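Local coordinates for protein 4-amino-4-deoxy-L-arabinose transferase or related glycosyltransferases of PMT family (Cupriavidus metallidurans, PDB 5EZM) that probably transfers 4-amino-4-deoxy-L-arabinose from a polyprenyl-phosphate carrier to lipid A, as a membrane-embedded, zinc-binding glycosyltransferase of the GT-C fold, at residues M126-R131 against M175-H180; P482-Q487 against M502-A507; A82-E87 against V256-F261; L367-W372 against R433-S438; N399-S404 against D562-V567. All coordinates share one frame; numbering follows the deposited sequence.

Contact 1 of 5, residues M126-R131 against M175-H180; sequences MMAARR and MLMGQH
Arg131 meets Met177 and His180 with two different parts of its side chain, the aliphatic root on the thioether and the far end over the imidazole. Its CB lies 3.5 Å from Met177 SD. In Met177, chi1 and the bend at chi2 place this sulfur against the arginine, and the bend at chi3 lays the CE methyl beside the same CB and CG. CG of Arg131 is anti to the backbone N (chi1 -180°), and a bend at chi2 then carries the chain over one face of His180. Arg131 CD sits 4.2 Å from the imidazole centroid, a CH-pi contact, while NE lies 3.6 Å from His180 CG. The guanidinium and ring planes are 37° apart, a tilt rather than a flat stack. His180 ND1 is held by the backbone N of Asp182. On the helix side, Met127 crosses Met177 at about a right angle, and Ala128 CB rests 4.1 Å from Leu176 CD1. The contact thus joins helix 112-133 to the end of helix 160-178; helix 185-206 backs Met177 through Trp191, and helix 135-147 packs on Met126 and Ala129.

Contact 2 of 5, residues P482-Q487 against M502-A507; sequences PLYGVQ and MMVGQA
Tyr484 and Met502 are bridge partners on neighbouring parallel strands of a beta-alpha-beta unit, in which strand 483-486, helix 493-497 and strand 502-504 follow one another. The backbone ladder forms the first shell. Met502 N donates to Leu483 O at 2.9 Å, and Gly485 N donates to Met502 O at the same length. Gly485 also accepts from Val504 N through its own O, which places its two backbone bonds on the residues before and after Met503, as parallel pairing requires. A fourth bond, Gln487 N to Val504 O, extends the ladder one residue past the end of strand 483-486.

Side chains of Tyr484, Met502, Val486 and Val504 share one face of the sheet. Tyr484 and Met502 lie side by side and point the same way, and SD of Met502 stands 4.7 Å from the phenol ring centroid, 60° off its normal, an oblique Met-aromatic contact. Pro482 CB, from the same segment, lies over one face of that ring. Met503 projects to the other face of the sheet, on the side where Gly485 has no side chain.

Farther out, helix 525-534 covers the Tyr484 face: Phe528 meets the Tyr484 ring edge-to-face and also touches Val486 and Val504. Strand 539-542 pairs with the other side of strand 483-486, leaving strand 502-504 outermost in the mixed sheet of the C-terminal domain. Val504 CG2, beside its own backbone N, is the branch that reaches Tyr484, at 3.5 Å from CD1.

Contact 3 of 5, residues A82-E87 against V256-F261; sequences ALKYFE and VRNPEF
Phe86 takes the edge of Phe261 on one face of its ring, with Phe261 CD1 lying 3.5 Å from Phe86 CG. The pair is T-shaped: the centroids are 5.1 Å apart and the planes meet at 77°. Lys84 CB lies over the opposite face of Phe86, toward the rim. At the ring edge, near its plane, Glu260 OE2 approaches Phe86 CE2 at 3.7 Å, and the amide of Asn258 lies obliquely near CZ.

Lys84 runs extended beyond CG and places its ammonium between two acceptors. NZ donates to Asn258 OD1 at 2.8 Å and forms a salt bridge with Glu260 OE2 at 2.7 Å, using the syn lone pair of the carboxylate. Both acceptors come from a type I turn, Asn258 to Phe261, closed by Phe261 N to Asn258 O and following the end of helix 236-257. Asn258 ND2 is fixed by Val254 O, which helps set the amide with OD1 toward the lysine.

Phe261 also meets Trp250 and Phe265, while Phe512 of helix 511-516 touches Phe86 and Glu260. Next to Phe86, Glu87 turns away from the turn and binds the zinc ion with His268 and His270. The contact ties this zinc-binding loop to the turn before helix 261-267, which leads to the two histidines. With the lysine ammonium shared by a carboxylate and an amide oxygen, the negative Glu260 probably favours the charged lysine and holds its end in place beside the Phe86 edge.

Contact 4 of 5, residues L367-W372 against R433-S438; sequences LSPRSW and RGVLPS
Pro369 and Val435 meet where two helices start side by side, helix 369-389 and helix 435-456, with Ser368 and Gly434 at the respective N-cap positions. They belong to the helical membrane part of this GT-C fold, with helix 403-430 between them in sequence.

The apolar part is built on Val435. Its CG2 branch, beside the backbone N, packs against the backbone at the start of the other helix and lies 3.5 Å from Pro369 N. The same methyl is 3.7 Å from Leu367 O and 3.9 Å from Pro369 CD, so it meets backbone as much as ring, and the proline crosses the valine at about a right angle. CG1 of Val435 instead faces Trp372, 4.3 Å from its CB. Leu431 touches Pro369, Trp372 and Ser438, and Arg136 of helix 135-147 packs on Val435.

The polar part is slight. Trp372 places CG anti to its N (chi1 -179°), which carries the indole across to the second helix, its N-H edge to Ser438 OG. Ser438 OG has its main partner in Ala427 O of helix 403-430, so the serine links that helix to the indole. Tyr442, one turn further along helix 435-456, meets Trp372 edge-to-face. The weak indole bond spans 3.0 Å from Trp372 NE1 to Ser438 OG, with an N-H...O angle of 129°.

Contact 5 of 5, residues N399-S404 against D562-V567; sequences NHIPNS and DWRRVV
His400 and Arg564 bring their CA atoms to 6.5 Å where the loop before helix 403-430 meets the tip of a beta hairpin, the turn between strands 557-561 and 566-569 of the C-terminal domain. Asn399 and His400 both have left-handed helical backbone angles, whereas Ile401 is extended; this kink turns His400 O toward the hairpin, 3.6 Å from Trp563 CB. On the other side Asp562 shapes the turn: its OD1 accepts from Arg564 N at 2.8 Å, an Asx turn, and its backbone N donates to Arg565 O. Its OD2 forms a salt bridge with Arg565 NH1.

Arg564 lays its methylene chain along the loop, with CD 4.1 Å from Ile401 CD1. CD also lies 4.0 Å from Asn399 O, which stands at the edge of the guanidinium, and the chi3 bend turns the rest of the group away; NH1 has a weak hydrogen bond to Ala464 O. Trp563 holds CG beside its backbone N (chi1 -68°), which sets the indole against Pro402. Pro402 CG stands over the face in a CH-pi contact, 3.5 Å from the centroid of the Trp563 five-membered ring and 18° off its normal.

Contacts 1, 2 and 3 are mostly buried, contact 4 is partly so, and contact 5 lies at the surface. Contacts 1 and 4 join helices of the membrane part by apolar packing, to which contact 1 adds an arginine laid over a histidine ring and contact 4 a weak indole bond. Contacts 2 and 5 reach the same mixed sheet, contact 2 by a parallel backbone ladder at its outermost strand 502-504, contact 5 by a hairpin tip packed on the membrane part. Contact 3, beside the zinc site, combines a salt bridge and an aromatic pair; it touches contact 2 where Leu83 CD1 meets Met503 CG at 3.9 Å. The segments of contacts 4 and 5 alternate along the chain, although their centres are about 48 Å apart.

Contact 1 of 5, residues M126-R131 against M175-H180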
# COMPACT_ATOMS: atom_id res chain seq x y z
N MET A 126 -1.78 4.92 -18.77
CA MET A 126 -2.33 4.79 -20.11
C MET A 126 -2.43 6.13 -20.84
O MET A 126 -2.67 6.14 -22.05
CB MET A 126 -3.69 4.08 -20.07
CG MET A 126 -4.72 4.67 -19.14
SD MET A 126 -6.09 3.50 -18.92
CE MET A 126 -6.71 3.37 -20.59
N MET A 127 -2.24 7.25 -20.14
CA MET A 127 -2.09 8.52 -20.83
C MET A 127 -0.76 8.56 -21.58
O MET A 127 -0.72 8.88 -22.78
CB MET A 127 -2.19 9.69 -19.85
CG MET A 127 -1.95 11.04 -20.51
SD MET A 127 -2.10 12.45 -19.41
CE MET A 127 -0.80 12.10 -18.23
N ALA A 128 0.34 8.25 -20.89
CA ALA A 128 1.63 8.18 -21.56
C ALA A 128 1.63 7.11 -22.64
O ALA A 128 2.16 7.33 -23.74
CB ALA A 128 2.74 7.91 -20.54
N ALA A 129 1.02 5.96 -22.36
CA ALA A 129 0.92 4.91 -23.36
C ALA A 129 0.17 5.40 -24.59
O ALA A 129 0.59 5.15 -25.73
CB ALA A 129 0.24 3.67 -22.77
N ARG A 130 -0.96 6.09 -24.39
CA ARG A 130 -1.72 6.61 -25.52
C ARG A 130 -0.92 7.63 -26.31
O ARG A 130 -1.00 7.68 -27.54
CB ARG A 130 -3.04 7.22 -25.04
N ARG A 131 -0.14 8.46 -25.61
CA ARG A 131 0.67 9.46 -26.29
C ARG A 131 1.73 8.82 -27.17
O ARG A 131 1.87 9.16 -28.35
CB ARG A 131 1.31 10.39 -25.26
CG ARG A 131 2.18 11.49 -25.85
CD ARG A 131 1.35 12.46 -26.66
NE ARG A 131 2.05 13.73 -26.85
CZ ARG A 131 1.62 14.70 -27.65
NH1 ARG A 131 0.49 14.55 -28.34
NH2 ARG A 131 2.31 15.83 -27.77
N MET A 175 7.19 12.59 -17.19
CA MET A 175 8.46 12.64 -17.90
C MET A 175 8.30 12.15 -19.34
O MET A 175 8.87 12.75 -20.27
CB MET A 175 9.51 11.81 -17.17
CG MET A 175 10.82 11.64 -17.92
SD MET A 175 11.68 13.19 -18.24
CE MET A 175 13.23 12.58 -18.90
N LEU A 176 7.54 11.08 -19.55
CA LEU A 176 7.33 10.59 -20.91
C LEU A 176 6.52 11.57 -21.74
O LEU A 176 6.81 11.78 -22.92
CB LEU A 176 6.66 9.22 -20.88
CG LEU A 176 7.43 8.09 -20.20
CD1 LEU A 176 6.70 6.76 -20.36
CD2 LEU A 176 8.85 7.99 -20.74
N MET A 177 5.49 12.19 -21.14
CA MET A 177 4.69 13.17 -21.86
C MET A 177 5.52 14.37 -22.27
O MET A 177 5.36 14.91 -23.37
CB MET A 177 3.50 13.61 -21.01
CG MET A 177 2.48 12.53 -20.69
SD MET A 177 1.58 11.94 -22.14
CE MET A 177 0.81 13.46 -22.71
N GLY A 178 6.43 14.81 -21.39
CA GLY A 178 7.23 15.99 -21.68
C GLY A 178 8.31 15.78 -22.71
O GLY A 178 8.82 16.76 -23.27
N GLN A 179 8.68 14.53 -22.98
CA GLN A 179 9.74 14.23 -23.93
C GLN A 179 9.21 13.79 -25.29
O GLN A 179 9.98 13.26 -26.10
CB GLN A 179 10.68 13.16 -23.36
CG GLN A 179 11.39 13.60 -22.09
CD GLN A 179 12.18 14.88 -22.28
OE1 GLN A 179 12.85 15.07 -23.29
NE2 GLN A 179 12.09 15.78 -21.31
N HIS A 180 7.93 13.98 -25.55
CA HIS A 180 7.39 13.66 -26.87
C HIS A 180 7.74 14.78 -27.85
O HIS A 180 7.52 15.95 -27.54
CB HIS A 180 5.88 13.46 -26.82
CG HIS A 180 5.33 12.76 -28.02
ND1 HIS A 180 5.03 13.42 -29.19
CD2 HIS A 180 5.02 11.46 -28.24
CE1 HIS A 180 4.56 12.56 -30.08
NE2 HIS A 180 4.55 11.36 -29.52

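Contact 2 of 5, residues P482-Q487 against M502-A507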
# COMPACT_ATOMS: atom_id res chain seq x y z
N PRO A 482 -7.08 6.15 30.85
CA PRO A 482 -5.93 5.59 30.14
C PRO A 482 -6.24 4.19 29.62
O PRO A 482 -7.01 3.43 30.23
CB PRO A 482 -4.84 5.55 31.21
CG PRO A 482 -5.32 6.41 32.31
CD PRO A 482 -6.81 6.35 32.28
N LEU A 483 -5.64 3.86 28.49
CA LEU A 483 -5.66 2.51 27.95
C LEU A 483 -4.20 2.11 27.75
O LEU A 483 -3.60 2.36 26.69
CB LEU A 483 -6.46 2.42 26.65
CG LEU A 483 -6.47 1.05 25.98
CD1 LEU A 483 -7.12 0.00 26.87
CD2 LEU A 483 -7.17 1.12 24.62
N TYR A 484 -3.61 1.51 28.78
CA TYR A 484 -2.20 1.18 28.75
C TYR A 484 -1.92 0.06 27.75
O TYR A 484 -2.65 -0.93 27.67
CB TYR A 484 -1.72 0.75 30.13
CG TYR A 484 -1.84 1.81 31.19
CD1 TYR A 484 -0.96 2.88 31.24
CD2 TYR A 484 -2.84 1.74 32.16
CE1 TYR A 484 -1.06 3.85 32.21
CE2 TYR A 484 -2.95 2.71 33.13
CZ TYR A 484 -2.06 3.76 33.16
OH TYR A 484 -2.18 4.73 34.13
N GLY A 485 -0.85 0.23 26.98
CA GLY A 485 -0.35 -0.84 26.14
C GLY A 485 0.84 -1.49 26.79
O GLY A 485 1.97 -1.00 26.68
N VAL A 486 0.61 -2.60 27.49
CA VAL A 486 1.65 -3.24 28.29
C VAL A 486 2.57 -4.04 27.38
O VAL A 486 2.31 -5.22 27.11
CB VAL A 486 1.03 -4.12 29.39
CG1 VAL A 486 2.11 -4.58 30.37
CG2 VAL A 486 -0.08 -3.37 30.11
N GLN A 487 3.65 -3.41 26.92
CA GLN A 487 4.60 -4.03 26.00
C GLN A 487 3.89 -4.62 24.78
O GLN A 487 4.20 -5.72 24.33
CB GLN A 487 5.45 -5.08 26.71
CG GLN A 487 6.43 -4.49 27.71
CD GLN A 487 7.35 -5.53 28.31
OE1 GLN A 487 7.00 -6.70 28.42
NE2 GLN A 487 8.55 -5.10 28.71
N MET A 502 -1.68 4.38 25.88
CA MET A 502 -0.58 4.91 26.68
C MET A 502 0.48 3.82 26.79
O MET A 502 0.30 2.85 27.52
CB MET A 502 -1.04 5.37 28.06
CG MET A 502 0.10 5.85 28.92
SD MET A 502 -0.45 6.82 30.33
CE MET A 502 -1.30 8.15 29.49
N MET A 503 1.57 3.99 26.05
CA MET A 503 2.57 2.94 25.91
C MET A 503 3.25 2.66 27.25
O MET A 503 3.65 3.58 27.97
CB MET A 503 3.60 3.31 24.85
CG MET A 503 3.03 3.33 23.44
SD MET A 503 2.21 1.78 23.02
CE MET A 503 3.56 0.62 23.11
N VAL A 504 3.38 1.38 27.57
CA VAL A 504 4.02 0.91 28.80
C VAL A 504 5.17 0.00 28.42
O VAL A 504 4.98 -0.99 27.70
CB VAL A 504 3.02 0.17 29.71
CG1 VAL A 504 3.75 -0.45 30.89
CG2 VAL A 504 1.93 1.12 30.18
N GLY A 505 6.37 0.33 28.89
CA GLY A 505 7.54 -0.47 28.58
C GLY A 505 8.03 -0.29 27.16
O GLY A 505 8.01 0.83 26.63
N GLN A 506 8.46 -1.38 26.53
CA GLN A 506 9.00 -1.31 25.17
C GLN A 506 7.95 -0.80 24.20
O GLN A 506 6.95 -1.47 23.93
CB GLN A 506 9.51 -2.69 24.74
CG GLN A 506 10.59 -3.28 25.63
CD GLN A 506 11.97 -2.70 25.37
OE1 GLN A 506 12.12 -1.55 24.98
NE2 GLN A 506 13.00 -3.52 25.59
N ALA A 507 8.18 0.40 23.66
CA ALA A 507 7.23 1.06 22.78
C ALA A 507 7.41 0.69 21.32
O ALA A 507 6.69 1.22 20.47
CB ALA A 507 7.32 2.58 22.95

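Contact 3 of 5, residues A82-E87 against V256-F261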
# COMPACT_ATOMS: atom_id res chain seq x y z
N ALA A 82 -0.62 9.46 20.39
CA ALA A 82 -0.27 10.66 21.14
C ALA A 82 1.24 10.88 21.18
O ALA A 82 1.71 11.86 21.77
CB ALA A 82 -0.85 10.62 22.56
N LEU A 83 2.01 10.00 20.56
CA LEU A 83 3.46 10.07 20.58
C LEU A 83 4.01 10.45 19.22
O LEU A 83 3.48 10.03 18.18
CB LEU A 83 4.08 8.75 21.04
CG LEU A 83 3.68 8.27 22.43
CD1 LEU A 83 4.28 6.89 22.67
CD2 LEU A 83 4.14 9.26 23.48
N LYS A 84 5.08 11.24 19.23
CA LYS A 84 5.71 11.68 17.99
C LYS A 84 6.13 10.48 17.14
O LYS A 84 6.76 9.54 17.64
CB LYS A 84 6.93 12.56 18.29
CG LYS A 84 6.60 13.89 18.94
CD LYS A 84 7.86 14.71 19.16
CE LYS A 84 7.53 16.08 19.72
NZ LYS A 84 8.73 16.97 19.74
N TYR A 85 5.77 10.52 15.87
CA TYR A 85 6.10 9.47 14.90
C TYR A 85 6.79 10.15 13.73
O TYR A 85 6.13 10.76 12.88
CB TYR A 85 4.85 8.72 14.46
CG TYR A 85 5.11 7.49 13.63
CD1 TYR A 85 5.65 6.34 14.21
CD2 TYR A 85 4.82 7.47 12.27
CE1 TYR A 85 5.89 5.21 13.45
CE2 TYR A 85 5.06 6.34 11.51
CZ TYR A 85 5.59 5.21 12.10
OH TYR A 85 5.83 4.08 11.35
N PHE A 86 8.12 10.07 13.69
CA PHE A 86 8.93 10.72 12.67
C PHE A 86 9.56 9.72 11.71
O PHE A 86 10.62 9.99 11.14
CB PHE A 86 10.01 11.58 13.32
CG PHE A 86 9.48 12.75 14.10
CD1 PHE A 86 8.22 13.26 13.83
CD2 PHE A 86 10.24 13.34 15.09
CE1 PHE A 86 7.72 14.35 14.55
CE2 PHE A 86 9.76 14.43 15.81
CZ PHE A 86 8.50 14.93 15.54
N GLU A 87 8.92 8.57 11.50
CA GLU A 87 9.46 7.57 10.60
C GLU A 87 8.96 7.72 9.16
O GLU A 87 9.51 7.07 8.27
CB GLU A 87 9.16 6.14 11.11
CG GLU A 87 9.41 5.93 12.62
CD GLU A 87 10.54 4.93 12.96
OE1 GLU A 87 11.17 4.34 12.06
OE2 GLU A 87 10.80 4.72 14.17
N VAL A 256 11.64 23.07 12.86
CA VAL A 256 11.65 24.19 13.80
C VAL A 256 10.88 23.83 15.06
O VAL A 256 11.39 23.99 16.18
CB VAL A 256 11.08 25.45 13.13
CG1 VAL A 256 10.68 26.48 14.18
CG2 VAL A 256 12.09 26.05 12.16
N ARG A 257 9.65 23.35 14.90
CA ARG A 257 8.84 22.99 16.06
C ARG A 257 9.47 21.83 16.84
O ARG A 257 9.35 21.77 18.07
CB ARG A 257 7.42 22.63 15.63
CG ARG A 257 6.67 23.79 14.99
CD ARG A 257 5.23 23.39 14.69
NE ARG A 257 4.50 24.44 13.98
CZ ARG A 257 3.26 24.30 13.51
NH1 ARG A 257 2.62 23.15 13.69
NH2 ARG A 257 2.68 25.30 12.87
N ASN A 258 10.13 20.91 16.14
CA ASN A 258 10.77 19.74 16.77
C ASN A 258 12.21 19.67 16.30
O ASN A 258 12.51 19.08 15.25
CB ASN A 258 10.02 18.46 16.43
CG ASN A 258 8.52 18.63 16.52
OD1 ASN A 258 7.96 18.69 17.62
ND2 ASN A 258 7.86 18.71 15.37
N PRO A 259 13.14 20.26 17.06
CA PRO A 259 14.55 20.26 16.63
C PRO A 259 15.13 18.88 16.42
O PRO A 259 16.08 18.73 15.64
CB PRO A 259 15.26 21.00 17.77
CG PRO A 259 14.20 21.87 18.37
CD PRO A 259 12.92 21.08 18.26
N GLU A 260 14.60 17.85 17.08
CA GLU A 260 15.13 16.51 16.95
C GLU A 260 14.68 15.80 15.68
O GLU A 260 15.11 14.67 15.43
CB GLU A 260 14.74 15.67 18.18
CG GLU A 260 13.27 15.26 18.24
CD GLU A 260 12.34 16.39 18.65
OE1 GLU A 260 12.83 17.52 18.90
OE2 GLU A 260 11.12 16.16 18.73
N PHE A 261 13.83 16.45 14.87
CA PHE A 261 13.28 15.75 13.70
C PHE A 261 14.33 15.45 12.64
O PHE A 261 14.43 14.28 12.22
CB PHE A 261 12.10 16.54 13.12
CG PHE A 261 11.62 16.01 11.79
CD1 PHE A 261 10.62 15.06 11.73
CD2 PHE A 261 12.19 16.45 10.60
CE1 PHE A 261 10.18 14.56 10.51
CE2 PHE A 261 11.75 15.96 9.38
CZ PHE A 261 10.75 15.01 9.33

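Contact 4 of 5, residues L367-W372 against R433-S438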
# COMPACT_ATOMS: atom_id res chain seq x y z
N LEU A 367 0.49 -8.70 -30.21
CA LEU A 367 0.11 -10.11 -30.20
C LEU A 367 -0.96 -10.41 -31.24
O LEU A 367 -1.93 -9.67 -31.39
CB LEU A 367 -0.39 -10.52 -28.82
CG LEU A 367 0.62 -10.44 -27.68
CD1 LEU A 367 -0.00 -10.93 -26.38
CD2 LEU A 367 1.87 -11.23 -28.02
N SER A 368 -0.78 -11.52 -31.95
CA SER A 368 -1.81 -12.08 -32.81
C SER A 368 -2.82 -12.83 -31.95
O SER A 368 -2.60 -13.06 -30.76
CB SER A 368 -1.18 -12.99 -33.85
OG SER A 368 -0.49 -14.06 -33.22
N PRO A 369 -3.96 -13.23 -32.52
CA PRO A 369 -4.91 -14.05 -31.75
C PRO A 369 -4.32 -15.36 -31.24
O PRO A 369 -4.63 -15.76 -30.11
CB PRO A 369 -6.05 -14.28 -32.74
CG PRO A 369 -6.04 -13.06 -33.59
CD PRO A 369 -4.59 -12.69 -33.74
N ARG A 370 -3.48 -16.02 -32.03
CA ARG A 370 -2.94 -17.31 -31.61
C ARG A 370 -2.00 -17.16 -30.41
O ARG A 370 -2.00 -18.01 -29.51
CB ARG A 370 -2.23 -18.00 -32.77
CG ARG A 370 -1.80 -19.43 -32.48
CD ARG A 370 -1.23 -20.09 -33.71
NE ARG A 370 -0.78 -21.46 -33.45
CZ ARG A 370 -1.56 -22.53 -33.54
NH1 ARG A 370 -2.84 -22.41 -33.87
NH2 ARG A 370 -1.06 -23.74 -33.29
N SER A 371 -1.21 -16.09 -30.39
CA SER A 371 -0.29 -15.86 -29.27
C SER A 371 -1.06 -15.63 -27.98
O SER A 371 -0.75 -16.22 -26.93
CB SER A 371 0.62 -14.67 -29.57
OG SER A 371 1.49 -14.94 -30.66
N TRP A 372 -2.08 -14.77 -28.03
CA TRP A 372 -2.91 -14.58 -26.86
C TRP A 372 -3.61 -15.88 -26.47
O TRP A 372 -3.83 -16.13 -25.27
CB TRP A 372 -3.94 -13.47 -27.09
CG TRP A 372 -4.79 -13.26 -25.88
CD1 TRP A 372 -6.14 -13.42 -25.78
CD2 TRP A 372 -4.32 -12.91 -24.57
NE1 TRP A 372 -6.55 -13.16 -24.49
CE2 TRP A 372 -5.45 -12.85 -23.73
CE3 TRP A 372 -3.06 -12.62 -24.03
CZ2 TRP A 372 -5.36 -12.51 -22.38
CZ3 TRP A 372 -2.98 -12.29 -22.69
CH2 TRP A 372 -4.12 -12.24 -21.88
N ARG A 433 -13.51 -12.54 -31.71
CA ARG A 433 -13.86 -11.15 -31.99
C ARG A 433 -12.67 -10.20 -31.90
O ARG A 433 -12.85 -8.99 -32.03
CB ARG A 433 -14.97 -10.69 -31.05
N GLY A 434 -11.46 -10.72 -31.68
CA GLY A 434 -10.28 -9.88 -31.60
C GLY A 434 -9.47 -10.11 -30.34
O GLY A 434 -9.96 -10.69 -29.37
N VAL A 435 -8.22 -9.64 -30.35
CA VAL A 435 -7.36 -9.83 -29.19
C VAL A 435 -7.78 -8.90 -28.06
O VAL A 435 -7.83 -9.31 -26.89
CB VAL A 435 -5.88 -9.61 -29.57
CG1 VAL A 435 -5.01 -9.54 -28.34
CG2 VAL A 435 -5.41 -10.73 -30.49
N LEU A 436 -8.10 -7.64 -28.38
CA LEU A 436 -8.43 -6.67 -27.34
C LEU A 436 -9.64 -7.06 -26.50
O LEU A 436 -9.55 -6.98 -25.26
CB LEU A 436 -8.61 -5.28 -27.97
CG LEU A 436 -9.06 -4.17 -27.02
CD1 LEU A 436 -8.14 -4.08 -25.81
CD2 LEU A 436 -9.10 -2.84 -27.76
N PRO A 437 -10.78 -7.48 -27.06
CA PRO A 437 -11.89 -7.91 -26.19
C PRO A 437 -11.54 -9.11 -25.33
O PRO A 437 -11.90 -9.15 -24.14
CB PRO A 437 -13.02 -8.22 -27.18
CG PRO A 437 -12.33 -8.51 -28.46
CD PRO A 437 -11.16 -7.58 -28.49
N SER A 438 -10.82 -10.09 -25.89
CA SER A 438 -10.41 -11.25 -25.11
C SER A 438 -9.53 -10.84 -23.93
O SER A 438 -9.72 -11.31 -22.80
CB SER A 438 -9.67 -12.24 -26.02
OG SER A 438 -9.38 -13.45 -25.34

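Contact 5 of 5, residues N399-S404 against D562-V567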
# COMPACT_ATOMS: atom_id res chain seq x y z
N ASN A 399 0.33 -16.45 12.92
CA ASN A 399 0.13 -15.17 13.60
C ASN A 399 -0.89 -15.29 14.73
O ASN A 399 -1.68 -14.37 14.98
CB ASN A 399 -0.28 -14.08 12.61
CG ASN A 399 0.80 -13.78 11.59
OD1 ASN A 399 0.60 -13.93 10.38
ND2 ASN A 399 1.97 -13.36 12.07
N HIS A 400 -0.86 -16.42 15.43
CA HIS A 400 -1.75 -16.68 16.56
C HIS A 400 -3.21 -16.59 16.15
O HIS A 400 -4.06 -16.08 16.89
CB HIS A 400 -1.45 -15.75 17.74
CG HIS A 400 -0.04 -15.85 18.24
ND1 HIS A 400 0.74 -16.97 18.05
CD2 HIS A 400 0.73 -14.97 18.93
CE1 HIS A 400 1.92 -16.78 18.60
NE2 HIS A 400 1.94 -15.58 19.14
N ILE A 401 -3.52 -17.08 14.95
CA ILE A 401 -4.88 -17.16 14.44
C ILE A 401 -5.20 -18.63 14.22
O ILE A 401 -4.49 -19.31 13.47
CB ILE A 401 -5.06 -16.36 13.14
CG1 ILE A 401 -4.77 -14.87 13.38
CG2 ILE A 401 -6.47 -16.54 12.59
CD1 ILE A 401 -5.72 -14.21 14.35
N PRO A 402 -6.24 -19.17 14.85
CA PRO A 402 -6.51 -20.62 14.76
C PRO A 402 -6.78 -21.07 13.33
O PRO A 402 -6.99 -20.28 12.40
CB PRO A 402 -7.74 -20.80 15.65
CG PRO A 402 -7.66 -19.67 16.61
CD PRO A 402 -7.12 -18.51 15.83
N ASN A 403 -6.80 -22.39 13.17
CA ASN A 403 -6.88 -23.00 11.84
C ASN A 403 -8.23 -22.77 11.18
O ASN A 403 -8.32 -22.72 9.95
CB ASN A 403 -6.58 -24.49 11.93
CG ASN A 403 -6.93 -25.24 10.66
OD1 ASN A 403 -7.93 -25.96 10.61
ND2 ASN A 403 -6.12 -25.06 9.63
N SER A 404 -9.30 -22.63 11.98
CA SER A 404 -10.64 -22.53 11.42
C SER A 404 -10.77 -21.35 10.46
O SER A 404 -11.33 -21.48 9.37
CB SER A 404 -11.67 -22.42 12.55
OG SER A 404 -11.55 -23.51 13.44
N ASP A 562 -9.64 -11.76 22.85
CA ASP A 562 -9.71 -12.48 21.59
C ASP A 562 -8.44 -13.33 21.49
O ASP A 562 -7.79 -13.62 22.50
CB ASP A 562 -9.92 -11.52 20.41
CG ASP A 562 -8.86 -10.45 20.32
OD1 ASP A 562 -7.67 -10.78 20.47
OD2 ASP A 562 -9.22 -9.27 20.09
N TRP A 563 -8.07 -13.72 20.27
CA TRP A 563 -6.94 -14.63 20.12
C TRP A 563 -5.59 -13.94 20.27
O TRP A 563 -4.58 -14.63 20.51
CB TRP A 563 -7.01 -15.32 18.77
CG TRP A 563 -8.15 -16.28 18.65
CD1 TRP A 563 -9.23 -16.16 17.83
CD2 TRP A 563 -8.32 -17.50 19.38
NE1 TRP A 563 -10.07 -17.25 18.00
CE2 TRP A 563 -9.53 -18.08 18.94
CE3 TRP A 563 -7.56 -18.16 20.35
CZ2 TRP A 563 -9.99 -19.29 19.44
CZ3 TRP A 563 -8.02 -19.36 20.85
CH2 TRP A 563 -9.23 -19.91 20.40
N ARG A 564 -5.53 -12.62 20.15
CA ARG A 564 -4.26 -11.91 20.14
C ARG A 564 -4.09 -10.93 21.30
O ARG A 564 -2.98 -10.41 21.47
CB ARG A 564 -4.09 -11.14 18.82
CG ARG A 564 -4.03 -12.04 17.59
CD ARG A 564 -3.74 -11.24 16.32
NE ARG A 564 -2.46 -10.54 16.38
CZ ARG A 564 -2.34 -9.24 16.64
NH1 ARG A 564 -3.41 -8.49 16.84
NH2 ARG A 564 -1.13 -8.68 16.68
N ARG A 565 -5.12 -10.67 22.09
CA ARG A 565 -5.03 -9.64 23.11
C ARG A 565 -5.96 -9.96 24.27
O ARG A 565 -7.02 -10.57 24.10
CB ARG A 565 -5.35 -8.25 22.53
CG ARG A 565 -6.62 -8.22 21.68
CD ARG A 565 -6.97 -6.84 21.14
NE ARG A 565 -6.10 -6.40 20.05
CZ ARG A 565 -6.17 -6.84 18.79
NH1 ARG A 565 -7.06 -7.77 18.45
NH2 ARG A 565 -5.34 -6.36 17.88
N VAL A 566 -5.52 -9.55 25.46
CA VAL A 566 -6.32 -9.55 26.68
C VAL A 566 -6.45 -8.10 27.12
O VAL A 566 -5.45 -7.36 27.16
CB VAL A 566 -5.67 -10.40 27.79
CG1 VAL A 566 -6.57 -10.46 29.01
CG2 VAL A 566 -5.34 -11.79 27.28
N VAL A 567 -7.68 -7.69 27.43
CA VAL A 567 -7.98 -6.31 27.82
C VAL A 567 -8.58 -6.35 29.22
O VAL A 567 -9.65 -6.95 29.43
CB VAL A 567 -8.94 -5.64 26.83
CG1 VAL A 567 -9.20 -4.19 27.25
CG2 VAL A 567 -8.38 -5.70 25.42